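Local structure of putative aminooxidase (Propionibacterium acnes, 2BA9) at residues 276-287 with 362-373. The protein isomerises polyunsaturated fatty acids, producing conjugated linoleic acid, and carries bound flavin-adenine dinucleotide (FAD). Numbering follows the deposited sequence.
Sequences IIHQQYMVDACL and IIEEQTWYYFPH. With FAD (flavin-adenine dinucleotide), chain D.
Tyr281 and Tyr370 meet beside the flavin on the FAD-facing side of an antiparallel strand pair, a worked example of a sheet whose one face lines a cofactor pocket in the amine-oxidase family. Lying side by side, they bring Tyr281 CD2 over the centre of the Tyr370 ring, 3.6 Å from Tyr370 CZ, with the planes oblique at 45°. Both rings have CG anti to the backbone N (chi1 -167° and -158°), which sends them the same way, and their hydroxyls bond to the carbonyls of Ala167 and Phe168. The edge of Tyr370 reaches the flavin, CE1 to FAD C9 being 3.3 Å. Next along this face, Trp368 lays its indole over the methyl C8M, its CD1 3.3 Å away, while Gln366 CG backs the opposite face and Val283 CG2 fills the edge; Trp368 NE1 is tied to Met58 O.

The His278 ring makes an offset stack with Tyr369, centroids 4.6 Å apart. On the sheet face turned from the flavin, Asp284 OD1 and Glu365 OE2 come within 2.6 Å, close enough that one of the two acids is probably protonated, and Glu365 OE1 also pairs with Arg345 on helix 341-355.

Backbone bonds join the strands along their length, but the register slips by one at two beta bulges, between Ile277 and Gln279 and between Ala285 and Cys286. At the first, His373 ND1 turns back to bond Phe371 O at 2.7 Å, while Ile277 CG1 sits over the imidazole face, 4.0 Å from its centroid.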
ATOM      1  N   ILE A 276      10.630 -10.688   6.142  1.00 24.77           N
ATOM      2  CA  ILE A 276       9.694  -9.856   5.392  1.00 25.12           C
ATOM      3  C   ILE A 276       9.401 -10.529   4.055  1.00 25.30           C
ATOM      4  O   ILE A 276      10.319 -10.959   3.361  1.00 25.65           O
ATOM      5  CB  ILE A 276      10.255  -8.438   5.113  1.00 25.06           C
ATOM      6  CG1 ILE A 276      10.483  -7.668   6.430  1.00 25.25           C
ATOM      7  CG2 ILE A 276       9.301  -7.634   4.211  1.00 24.28           C
ATOM      8  CD1 ILE A 276      11.271  -6.384   6.255  1.00 23.26           C
ATOM      9  N   ILE A 277       8.121 -10.619   3.725  1.00 25.75           N
ATOM     10  CA  ILE A 277       7.666 -11.105   2.422  1.00 26.01           C
ATOM     11  C   ILE A 277       6.898  -9.992   1.725  1.00 26.28           C
ATOM     12  O   ILE A 277       6.283  -9.143   2.378  1.00 26.46           O
ATOM     13  CB  ILE A 277       6.818 -12.403   2.543  1.00 26.39           C
ATOM     14  CG1 ILE A 277       5.758 -12.312   3.642  1.00 26.74           C
ATOM     15  CG2 ILE A 277       7.703 -13.590   2.878  1.00 26.73           C
ATOM     16  CD1 ILE A 277       4.857 -13.570   3.734  1.00 25.86           C
ATOM     17  N   HIS A 278       6.951  -9.974   0.394  1.00 26.50           N
ATOM     18  CA  HIS A 278       6.270  -8.934  -0.369  1.00 26.79           C
ATOM     19  C   HIS A 278       5.470  -9.526  -1.525  1.00 26.76           C
ATOM     20  O   HIS A 278       5.619 -10.712  -1.881  1.00 26.44           O
ATOM     21  CB  HIS A 278       7.272  -7.879  -0.866  1.00 27.09           C
ATOM     22  CG  HIS A 278       8.120  -8.329  -2.016  1.00 26.86           C
ATOM     23  ND1 HIS A 278       9.270  -9.067  -1.846  1.00 27.56           N
ATOM     24  CD2 HIS A 278       7.994  -8.133  -3.349  1.00 28.91           C
ATOM     25  CE1 HIS A 278       9.809  -9.317  -3.026  1.00 28.29           C
ATOM     26  NE2 HIS A 278       9.059  -8.752  -3.955  1.00 27.67           N
ATOM     27  N   GLN A 279       4.600  -8.690  -2.077  1.00 26.27           N
ATOM     28  CA  GLN A 279       3.759  -9.058  -3.196  1.00 26.02           C
ATOM     29  C   GLN A 279       4.360  -8.530  -4.484  1.00 26.26           C
ATOM     30  O   GLN A 279       4.882  -7.412  -4.545  1.00 25.95           O
ATOM     31  CB  GLN A 279       2.343  -8.501  -3.025  1.00 26.07           C
ATOM     32  CG  GLN A 279       1.674  -8.923  -1.741  1.00 25.09           C
ATOM     33  CD  GLN A 279       1.359 -10.395  -1.717  1.00 25.35           C
ATOM     34  OE1 GLN A 279       2.121 -11.199  -1.175  1.00 26.30           O
ATOM     35  NE2 GLN A 279       0.227 -10.765  -2.300  1.00 25.98           N
ATOM     36  N   GLN A 280       4.280  -9.359  -5.517  1.00 26.66           N
ATOM     37  CA  GLN A 280       4.622  -8.954  -6.875  1.00 26.37           C
ATOM     38  C   GLN A 280       3.344  -8.555  -7.649  1.00 26.57           C
ATOM     39  O   GLN A 280       2.704  -9.401  -8.300  1.00 26.36           O
ATOM     40  CB  GLN A 280       5.357 -10.102  -7.569  1.00 26.38           C
ATOM     41  CG  GLN A 280       6.694 -10.482  -6.925  1.00 25.99           C
ATOM     42  CD  GLN A 280       7.376 -11.627  -7.651  1.00 26.72           C
ATOM     43  OE1 GLN A 280       7.517 -11.610  -8.880  1.00 28.92           O
ATOM     44  NE2 GLN A 280       7.806 -12.630  -6.900  1.00 26.79           N
ATOM     45  N   TYR A 281       3.014  -7.260  -7.595  1.00 26.68           N
ATOM     46  CA  TYR A 281       1.760  -6.702  -8.136  1.00 26.42           C
ATOM     47  C   TYR A 281       2.015  -5.946  -9.439  1.00 26.54           C
ATOM     48  O   TYR A 281       2.734  -4.932  -9.449  1.00 26.06           O
ATOM     49  CB  TYR A 281       1.166  -5.747  -7.090  1.00 26.64           C
ATOM     50  CG  TYR A 281      -0.268  -5.279  -7.273  1.00 26.41           C
ATOM     51  CD1 TYR A 281      -1.237  -6.094  -7.867  1.00 27.66           C
ATOM     52  CD2 TYR A 281      -0.672  -4.039  -6.765  1.00 26.04           C
ATOM     53  CE1 TYR A 281      -2.570  -5.665  -7.988  1.00 27.76           C
ATOM     54  CE2 TYR A 281      -1.981  -3.602  -6.878  1.00 26.85           C
ATOM     55  CZ  TYR A 281      -2.937  -4.419  -7.495  1.00 27.69           C
ATOM     56  OH  TYR A 281      -4.255  -4.002  -7.585  1.00 25.37           O
ATOM     57  N   MET A 282       1.437  -6.447 -10.538  1.00 26.51           N
ATOM     58  CA  MET A 282       1.756  -5.952 -11.877  1.00 26.35           C
ATOM     59  C   MET A 282       0.613  -5.166 -12.486  1.00 26.14           C
ATOM     60  O   MET A 282      -0.524  -5.628 -12.566  1.00 26.11           O
ATOM     61  CB  MET A 282       2.142  -7.098 -12.811  1.00 26.49           C
ATOM     62  CG  MET A 282       2.593  -6.638 -14.185  1.00 27.34           C
ATOM     63  SD  MET A 282       3.549  -7.874 -15.087  1.00 29.11           S
ATOM     64  CE  MET A 282       2.316  -8.525 -16.204  1.00 29.20           C
ATOM     65  N   VAL A 283       0.948  -3.968 -12.932  1.00 26.08           N
ATOM     66  CA  VAL A 283       0.006  -3.071 -13.576  1.00 25.38           C
ATOM     67  C   VAL A 283       0.443  -2.930 -15.020  1.00 25.46           C
ATOM     68  O   VAL A 283       1.628  -2.793 -15.305  1.00 25.26           O
ATOM     69  CB  VAL A 283      -0.002  -1.691 -12.908  1.00 25.71           C
ATOM     70  CG1 VAL A 283      -1.043  -0.767 -13.557  1.00 24.17           C
ATOM     71  CG2 VAL A 283      -0.238  -1.839 -11.406  1.00 25.06           C
ATOM     72  N   ASP A 284      -0.529  -2.991 -15.924  1.00 25.17           N
ATOM     73  CA  ASP A 284      -0.301  -2.730 -17.328  1.00 25.27           C
ATOM     74  C   ASP A 284      -1.246  -1.626 -17.742  1.00 25.12           C
ATOM     75  O   ASP A 284      -2.452  -1.726 -17.502  1.00 24.75           O
ATOM     76  CB  ASP A 284      -0.580  -3.976 -18.165  1.00 25.29           C
ATOM     77  CG  ASP A 284       0.478  -5.023 -18.020  1.00 25.76           C
ATOM     78  OD1 ASP A 284       1.283  -5.156 -18.961  1.00 28.51           O
ATOM     79  OD2 ASP A 284       0.493  -5.732 -16.992  1.00 26.78           O
ATOM     80  N   ALA A 285      -0.693  -0.582 -18.354  1.00 25.65           N
ATOM     81  CA  ALA A 285      -1.478   0.532 -18.890  1.00 25.99           C
ATOM     82  C   ALA A 285      -1.779   0.227 -20.344  1.00 25.59           C
ATOM     83  O   ALA A 285      -0.857   0.080 -21.140  1.00 26.38           O
ATOM     84  CB  ALA A 285      -0.725   1.879 -18.744  1.00 25.71           C
ATOM     85  N   CYS A 286      -3.070   0.127 -20.669  1.00 25.90           N
ATOM     86  CA  CYS A 286      -3.543  -0.410 -21.948  1.00 26.23           C
ATOM     87  C   CYS A 286      -4.355   0.589 -22.769  1.00 26.32           C
ATOM     88  O   CYS A 286      -5.163   1.310 -22.227  1.00 27.23           O
ATOM     89  CB  CYS A 286      -4.415  -1.646 -21.703  1.00 25.82           C
ATOM     90  SG  CYS A 286      -3.609  -3.001 -20.823  1.00 26.63           S
ATOM     91  N   LEU A 287      -4.097   0.635 -24.070  1.00 26.69           N
ATOM     92  CA  LEU A 287      -5.043   1.150 -25.045  1.00 26.97           C
ATOM     93  C   LEU A 287      -5.897  -0.044 -25.425  1.00 27.38           C
ATOM     94  O   LEU A 287      -5.374  -1.114 -25.709  1.00 27.25           O
ATOM     95  CB  LEU A 287      -4.330   1.723 -26.276  1.00 26.71           C
ATOM     96  CG  LEU A 287      -3.371   2.875 -25.976  1.00 26.39           C
ATOM     97  CD1 LEU A 287      -2.734   3.463 -27.261  1.00 24.89           C
ATOM     98  CD2 LEU A 287      -4.098   3.939 -25.194  1.00 25.69           C
ATOM     99  N   ILE A 362      -0.053  -2.144 -24.927  1.00 24.95           N
ATOM    100  CA  ILE A 362       0.384  -1.864 -23.552  1.00 24.70           C
ATOM    101  C   ILE A 362       1.536  -0.865 -23.650  1.00 25.14           C
ATOM    102  O   ILE A 362       2.634  -1.203 -24.146  1.00 24.76           O
ATOM    103  CB  ILE A 362       0.898  -3.120 -22.793  1.00 24.79           C
ATOM    104  CG1 ILE A 362      -0.173  -4.218 -22.709  1.00 24.23           C
ATOM    105  CG2 ILE A 362       1.307  -2.743 -21.387  1.00 24.80           C
ATOM    106  CD1 ILE A 362       0.399  -5.619 -22.482  1.00 23.35           C
ATOM    107  N   ILE A 363       1.291   0.363 -23.198  1.00 25.27           N
ATOM    108  CA  ILE A 363       2.283   1.440 -23.325  1.00 25.98           C
ATOM    109  C   ILE A 363       3.211   1.512 -22.103  1.00 26.19           C
ATOM    110  O   ILE A 363       4.309   2.051 -22.200  1.00 27.20           O
ATOM    111  CB  ILE A 363       1.622   2.841 -23.598  1.00 26.12           C
ATOM    112  CG1 ILE A 363       0.849   3.350 -22.374  1.00 25.98           C
ATOM    113  CG2 ILE A 363       0.701   2.776 -24.851  1.00 25.53           C
ATOM    114  CD1 ILE A 363       0.609   4.873 -22.357  1.00 27.35           C
ATOM    115  N   GLU A 364       2.770   0.963 -20.972  1.00 26.21           N
ATOM    116  CA  GLU A 364       3.590   0.881 -19.759  1.00 26.56           C
ATOM    117  C   GLU A 364       3.231  -0.332 -18.882  1.00 26.58           C
ATOM    118  O   GLU A 364       2.063  -0.654 -18.674  1.00 26.89           O
ATOM    119  CB  GLU A 364       3.469   2.168 -18.930  1.00 26.44           C
ATOM    120  CG  GLU A 364       4.561   2.344 -17.898  1.00 27.30           C
ATOM    121  CD  GLU A 364       4.414   3.603 -17.024  1.00 26.76           C
ATOM    122  OE1 GLU A 364       3.641   4.529 -17.363  1.00 25.56           O
ATOM    123  OE2 GLU A 364       5.088   3.652 -15.980  1.00 25.54           O
ATOM    124  N   GLU A 365       4.265  -0.974 -18.356  1.00 26.45           N
ATOM    125  CA  GLU A 365       4.125  -2.083 -17.424  1.00 26.48           C
ATOM    126  C   GLU A 365       5.045  -1.901 -16.244  1.00 26.35           C
ATOM    127  O   GLU A 365       6.209  -1.509 -16.408  1.00 26.12           O
ATOM    128  CB  GLU A 365       4.473  -3.404 -18.092  1.00 26.23           C
ATOM    129  CG  GLU A 365       4.059  -4.592 -17.271  1.00 26.42           C
ATOM    130  CD  GLU A 365       4.389  -5.875 -17.943  1.00 25.85           C
ATOM    131  OE1 GLU A 365       5.569  -6.278 -17.859  1.00 27.26           O
ATOM    132  OE2 GLU A 365       3.478  -6.463 -18.577  1.00 23.86           O
ATOM    133  N   GLN A 366       4.520  -2.207 -15.060  1.00 26.75           N
ATOM    134  CA  GLN A 366       5.298  -2.152 -13.828  1.00 27.04           C
ATOM    135  C   GLN A 366       4.923  -3.298 -12.918  1.00 26.44           C
ATOM    136  O   GLN A 366       3.743  -3.464 -12.624  1.00 26.76           O
ATOM    137  CB  GLN A 366       5.005  -0.843 -13.091  1.00 27.74           C
ATOM    138  CG  GLN A 366       5.813  -0.654 -11.821  1.00 29.02           C
ATOM    139  CD  GLN A 366       7.234  -0.309 -12.084  1.00 30.55           C
ATOM    140  OE1 GLN A 366       7.528   0.684 -12.753  1.00 33.14           O
ATOM    141  NE2 GLN A 366       8.140  -1.109 -11.548  1.00 31.38           N
ATOM    142  N   THR A 367       5.912  -4.077 -12.472  1.00 26.31           N
ATOM    143  CA  THR A 367       5.723  -4.942 -11.287  1.00 26.27           C
ATOM    144  C   THR A 367       6.284  -4.205 -10.066  1.00 26.34           C
ATOM    145  O   THR A 367       7.464  -3.852 -10.003  1.00 26.80           O
ATOM    146  CB  THR A 367       6.346  -6.344 -11.426  1.00 25.78           C
ATOM    147  OG1 THR A 367       5.764  -7.018 -12.550  1.00 26.64           O
ATOM    148  CG2 THR A 367       6.080  -7.177 -10.171  1.00 25.85           C
ATOM    149  N   TRP A 368       5.419  -3.960  -9.101  1.00 26.52           N
ATOM    150  CA  TRP A 368       5.771  -3.148  -7.943  1.00 26.33           C
ATOM    151  C   TRP A 368       6.208  -4.021  -6.771  1.00 26.10           C
ATOM    152  O   TRP A 368       5.685  -5.117  -6.577  1.00 26.57           O
ATOM    153  CB  TRP A 368       4.553  -2.367  -7.483  1.00 26.39           C
ATOM    154  CG  TRP A 368       4.023  -1.349  -8.410  1.00 26.37           C
ATOM    155  CD1 TRP A 368       2.892  -1.441  -9.161  1.00 26.15           C
ATOM    156  CD2 TRP A 368       4.562  -0.044  -8.651  1.00 26.04           C
ATOM    157  NE1 TRP A 368       2.693  -0.279  -9.855  1.00 25.70           N
ATOM    158  CE2 TRP A 368       3.704   0.597  -9.561  1.00 25.71           C
ATOM    159  CE3 TRP A 368       5.684   0.646  -8.179  1.00 25.96           C
ATOM    160  CZ2 TRP A 368       3.930   1.900 -10.012  1.00 25.94           C
ATOM    161  CZ3 TRP A 368       5.912   1.942  -8.634  1.00 26.26           C
ATOM    162  CH2 TRP A 368       5.039   2.551  -9.542  1.00 25.60           C
ATOM    163  N   TYR A 369       7.158  -3.520  -5.986  1.00 25.82           N
ATOM    164  CA  TYR A 369       7.446  -4.072  -4.666  1.00 25.32           C
ATOM    165  C   TYR A 369       6.292  -3.598  -3.801  1.00 25.44           C
ATOM    166  O   TYR A 369       6.135  -2.391  -3.526  1.00 25.02           O
ATOM    167  CB  TYR A 369       8.770  -3.563  -4.124  1.00 25.29           C
ATOM    168  CG  TYR A 369       9.076  -3.986  -2.711  1.00 24.44           C
ATOM    169  CD1 TYR A 369       9.797  -5.146  -2.443  1.00 24.03           C
ATOM    170  CD2 TYR A 369       8.663  -3.207  -1.628  1.00 24.97           C
ATOM    171  CE1 TYR A 369      10.104  -5.516  -1.123  1.00 24.37           C
ATOM    172  CE2 TYR A 369       8.956  -3.575  -0.321  1.00 23.81           C
ATOM    173  CZ  TYR A 369       9.663  -4.726  -0.080  1.00 24.21           C
ATOM    174  OH  TYR A 369       9.944  -5.073   1.217  1.00 26.43           O
ATOM    175  N   TYR A 370       5.476  -4.558  -3.394  1.00 25.07           N
ATOM    176  CA  TYR A 370       4.163  -4.262  -2.879  1.00 24.92           C
ATOM    177  C   TYR A 370       3.933  -4.996  -1.577  1.00 25.00           C
ATOM    178  O   TYR A 370       4.430  -6.110  -1.373  1.00 24.45           O
ATOM    179  CB  TYR A 370       3.109  -4.682  -3.904  1.00 24.85           C
ATOM    180  CG  TYR A 370       1.782  -3.972  -3.745  1.00 24.21           C
ATOM    181  CD1 TYR A 370       1.665  -2.620  -4.024  1.00 23.16           C
ATOM    182  CD2 TYR A 370       0.650  -4.655  -3.324  1.00 24.42           C
ATOM    183  CE1 TYR A 370       0.457  -1.958  -3.876  1.00 24.49           C
ATOM    184  CE2 TYR A 370      -0.573  -3.998  -3.176  1.00 25.01           C
ATOM    185  CZ  TYR A 370      -0.655  -2.644  -3.461  1.00 23.09           C
ATOM    186  OH  TYR A 370      -1.834  -1.982  -3.329  1.00 23.60           O
ATOM    187  N   PHE A 371       3.172  -4.341  -0.714  1.00 24.99           N
ATOM    188  CA  PHE A 371       2.705  -4.887   0.550  1.00 24.67           C
ATOM    189  C   PHE A 371       3.719  -5.734   1.305  1.00 24.86           C
ATOM    190  O   PHE A 371       3.521  -6.938   1.452  1.00 24.29           O
ATOM    191  CB  PHE A 371       1.399  -5.679   0.332  1.00 24.83           C
ATOM    192  CG  PHE A 371       0.763  -6.176   1.618  1.00 24.32           C
ATOM    193  CD1 PHE A 371       0.753  -5.386   2.773  1.00 24.76           C
ATOM    194  CD2 PHE A 371       0.185  -7.429   1.674  1.00 25.45           C
ATOM    195  CE1 PHE A 371       0.150  -5.825   3.951  1.00 24.54           C
ATOM    196  CE2 PHE A 371      -0.400  -7.897   2.862  1.00 24.78           C
ATOM    197  CZ  PHE A 371      -0.422  -7.083   4.002  1.00 25.37           C
ATOM    198  N   PRO A 372       4.804  -5.108   1.805  1.00 24.97           N
ATOM    199  CA  PRO A 372       5.660  -5.888   2.685  1.00 25.30           C
ATOM    200  C   PRO A 372       4.896  -6.256   3.942  1.00 25.26           C
ATOM    201  O   PRO A 372       4.182  -5.426   4.513  1.00 25.01           O
ATOM    202  CB  PRO A 372       6.811  -4.927   3.023  1.00 25.18           C
ATOM    203  CG  PRO A 372       6.218  -3.544   2.806  1.00 24.95           C
ATOM    204  CD  PRO A 372       5.297  -3.728   1.630  1.00 25.02           C
ATOM    205  N   HIS A 373       5.043  -7.498   4.366  1.00 25.54           N
ATOM    206  CA  HIS A 373       4.391  -7.978   5.566  1.00 25.51           C
ATOM    207  C   HIS A 373       5.105  -9.239   6.061  1.00 25.79           C
ATOM    208  O   HIS A 373       6.065  -9.702   5.436  1.00 25.61           O
ATOM    209  CB  HIS A 373       2.910  -8.243   5.296  1.00 25.18           C
ATOM    210  CG  HIS A 373       2.649  -9.313   4.288  1.00 24.88           C
ATOM    211  ND1 HIS A 373       2.790  -9.111   2.928  1.00 25.43           N
ATOM    212  CD2 HIS A 373       2.205 -10.582   4.434  1.00 23.48           C
ATOM    213  CE1 HIS A 373       2.463 -10.216   2.285  1.00 24.01           C
ATOM    214  NE2 HIS A 373       2.106 -11.125   3.173  1.00 23.65           N
TER
HETATM  215  PA  FAD D 500       6.676   3.758  -1.574  1.00 19.59           P
HETATM  216  O1A FAD D 500       5.421   4.404  -2.083  1.00 19.96           O
HETATM  217  O2A FAD D 500       7.086   2.455  -2.230  1.00 19.83           O
HETATM  218  O5B FAD D 500       7.895   4.773  -1.790  1.00 20.92           O
HETATM  219  C5B FAD D 500       9.163   4.375  -1.323  1.00 23.05           C
HETATM  220  C4B FAD D 500      10.223   5.336  -1.818  1.00 23.62           C
HETATM  221  O4B FAD D 500      11.477   4.935  -1.304  1.00 24.57           O
HETATM  222  C3B FAD D 500      10.305   5.361  -3.346  1.00 23.93           C
HETATM  223  O3B FAD D 500      10.203   6.687  -3.811  1.00 23.63           O
HETATM  224  C2B FAD D 500      11.641   4.721  -3.640  1.00 24.35           C
HETATM  225  O2B FAD D 500      12.208   5.153  -4.878  1.00 24.46           O
HETATM  226  C1B FAD D 500      12.420   5.026  -2.348  1.00 24.38           C
HETATM  227  N9A FAD D 500      13.537   4.078  -2.187  1.00 23.97           N
HETATM  228  C8A FAD D 500      13.478   2.700  -2.200  1.00 24.64           C
HETATM  229  N7A FAD D 500      14.739   2.207  -2.043  1.00 23.58           N
HETATM  230  C5A FAD D 500      15.600   3.257  -1.928  1.00 24.46           C
HETATM  231  C6A FAD D 500      16.997   3.348  -1.767  1.00 23.92           C
HETATM  232  N6A FAD D 500      17.689   2.255  -1.310  1.00 23.78           N
HETATM  233  N1A FAD D 500      17.576   4.607  -1.653  1.00 24.67           N
HETATM  234  C2A FAD D 500      16.815   5.763  -1.758  1.00 25.15           C
HETATM  235  N3A FAD D 500      15.440   5.659  -1.922  1.00 24.60           N
HETATM  236  C4A FAD D 500      14.845   4.438  -2.026  1.00 24.25           C
HETATM  237  N1  FAD D 500      -2.717   3.112  -1.446  1.00 25.89           N
HETATM  238  C2  FAD D 500      -3.914   3.597  -0.959  1.00 28.77           C
HETATM  239  O2  FAD D 500      -3.935   4.234   0.094  1.00 25.85           O
HETATM  240  N3  FAD D 500      -5.087   3.340  -1.642  1.00 29.83           N
HETATM  241  C4  FAD D 500      -5.061   2.627  -2.823  1.00 29.28           C
HETATM  242  O4  FAD D 500      -6.131   2.430  -3.420  1.00 30.85           O
HETATM  243  C4X FAD D 500      -3.848   2.147  -3.325  1.00 27.21           C
HETATM  244  N5  FAD D 500      -3.786   1.409  -4.494  1.00 24.38           N
HETATM  245  C5X FAD D 500      -2.581   1.072  -5.080  1.00 24.27           C
HETATM  246  C6  FAD D 500      -2.547   0.455  -6.329  1.00 23.47           C
HETATM  247  C7  FAD D 500      -1.323   0.157  -6.923  1.00 23.93           C
HETATM  248  C7M FAD D 500      -1.325  -0.494  -8.278  1.00 23.84           C
HETATM  249  C8  FAD D 500      -0.137   0.465  -6.263  1.00 23.67           C
HETATM  250  C8M FAD D 500       1.205   0.162  -6.858  1.00 22.83           C
HETATM  251  C9  FAD D 500      -0.181   1.077  -5.014  1.00 23.66           C
HETATM  252  C9A FAD D 500      -1.399   1.379  -4.402  1.00 24.16           C
HETATM  253  N10 FAD D 500      -1.468   1.978  -3.130  1.00 23.80           N
HETATM  254  C10 FAD D 500      -2.673   2.418  -2.630  1.00 25.30           C
HETATM  255  C1' FAD D 500      -0.342   1.850  -2.160  1.00 20.63           C
HETATM  256  C2' FAD D 500       0.422   3.157  -1.997  1.00 19.91           C
HETATM  257  O2' FAD D 500       0.755   3.742  -3.252  1.00 21.29           O
HETATM  258  C3' FAD D 500       1.671   2.856  -1.183  1.00 20.46           C
HETATM  259  O3' FAD D 500       1.303   2.141  -0.001  1.00 20.43           O
HETATM  260  C4' FAD D 500       2.418   4.135  -0.839  1.00 20.53           C
HETATM  261  O4' FAD D 500       3.023   4.706  -1.993  1.00 24.59           O
HETATM  262  C5' FAD D 500       3.447   3.816   0.237  1.00 21.46           C
HETATM  263  O5' FAD D 500       4.354   4.875   0.364  1.00 20.30           O
HETATM  264  P   FAD D 500       5.827   4.609   0.983  1.00 20.53           P
HETATM  265  O1P FAD D 500       6.647   5.886   0.964  1.00 20.58           O
HETATM  266  O2P FAD D 500       5.652   4.065   2.358  1.00 23.73           O
HETATM  267  O3P FAD D 500       6.541   3.549   0.013  1.00 21.28           O
HETATM  268  O   HOH W   1       8.180  -7.139  -6.704  1.00 26.07           O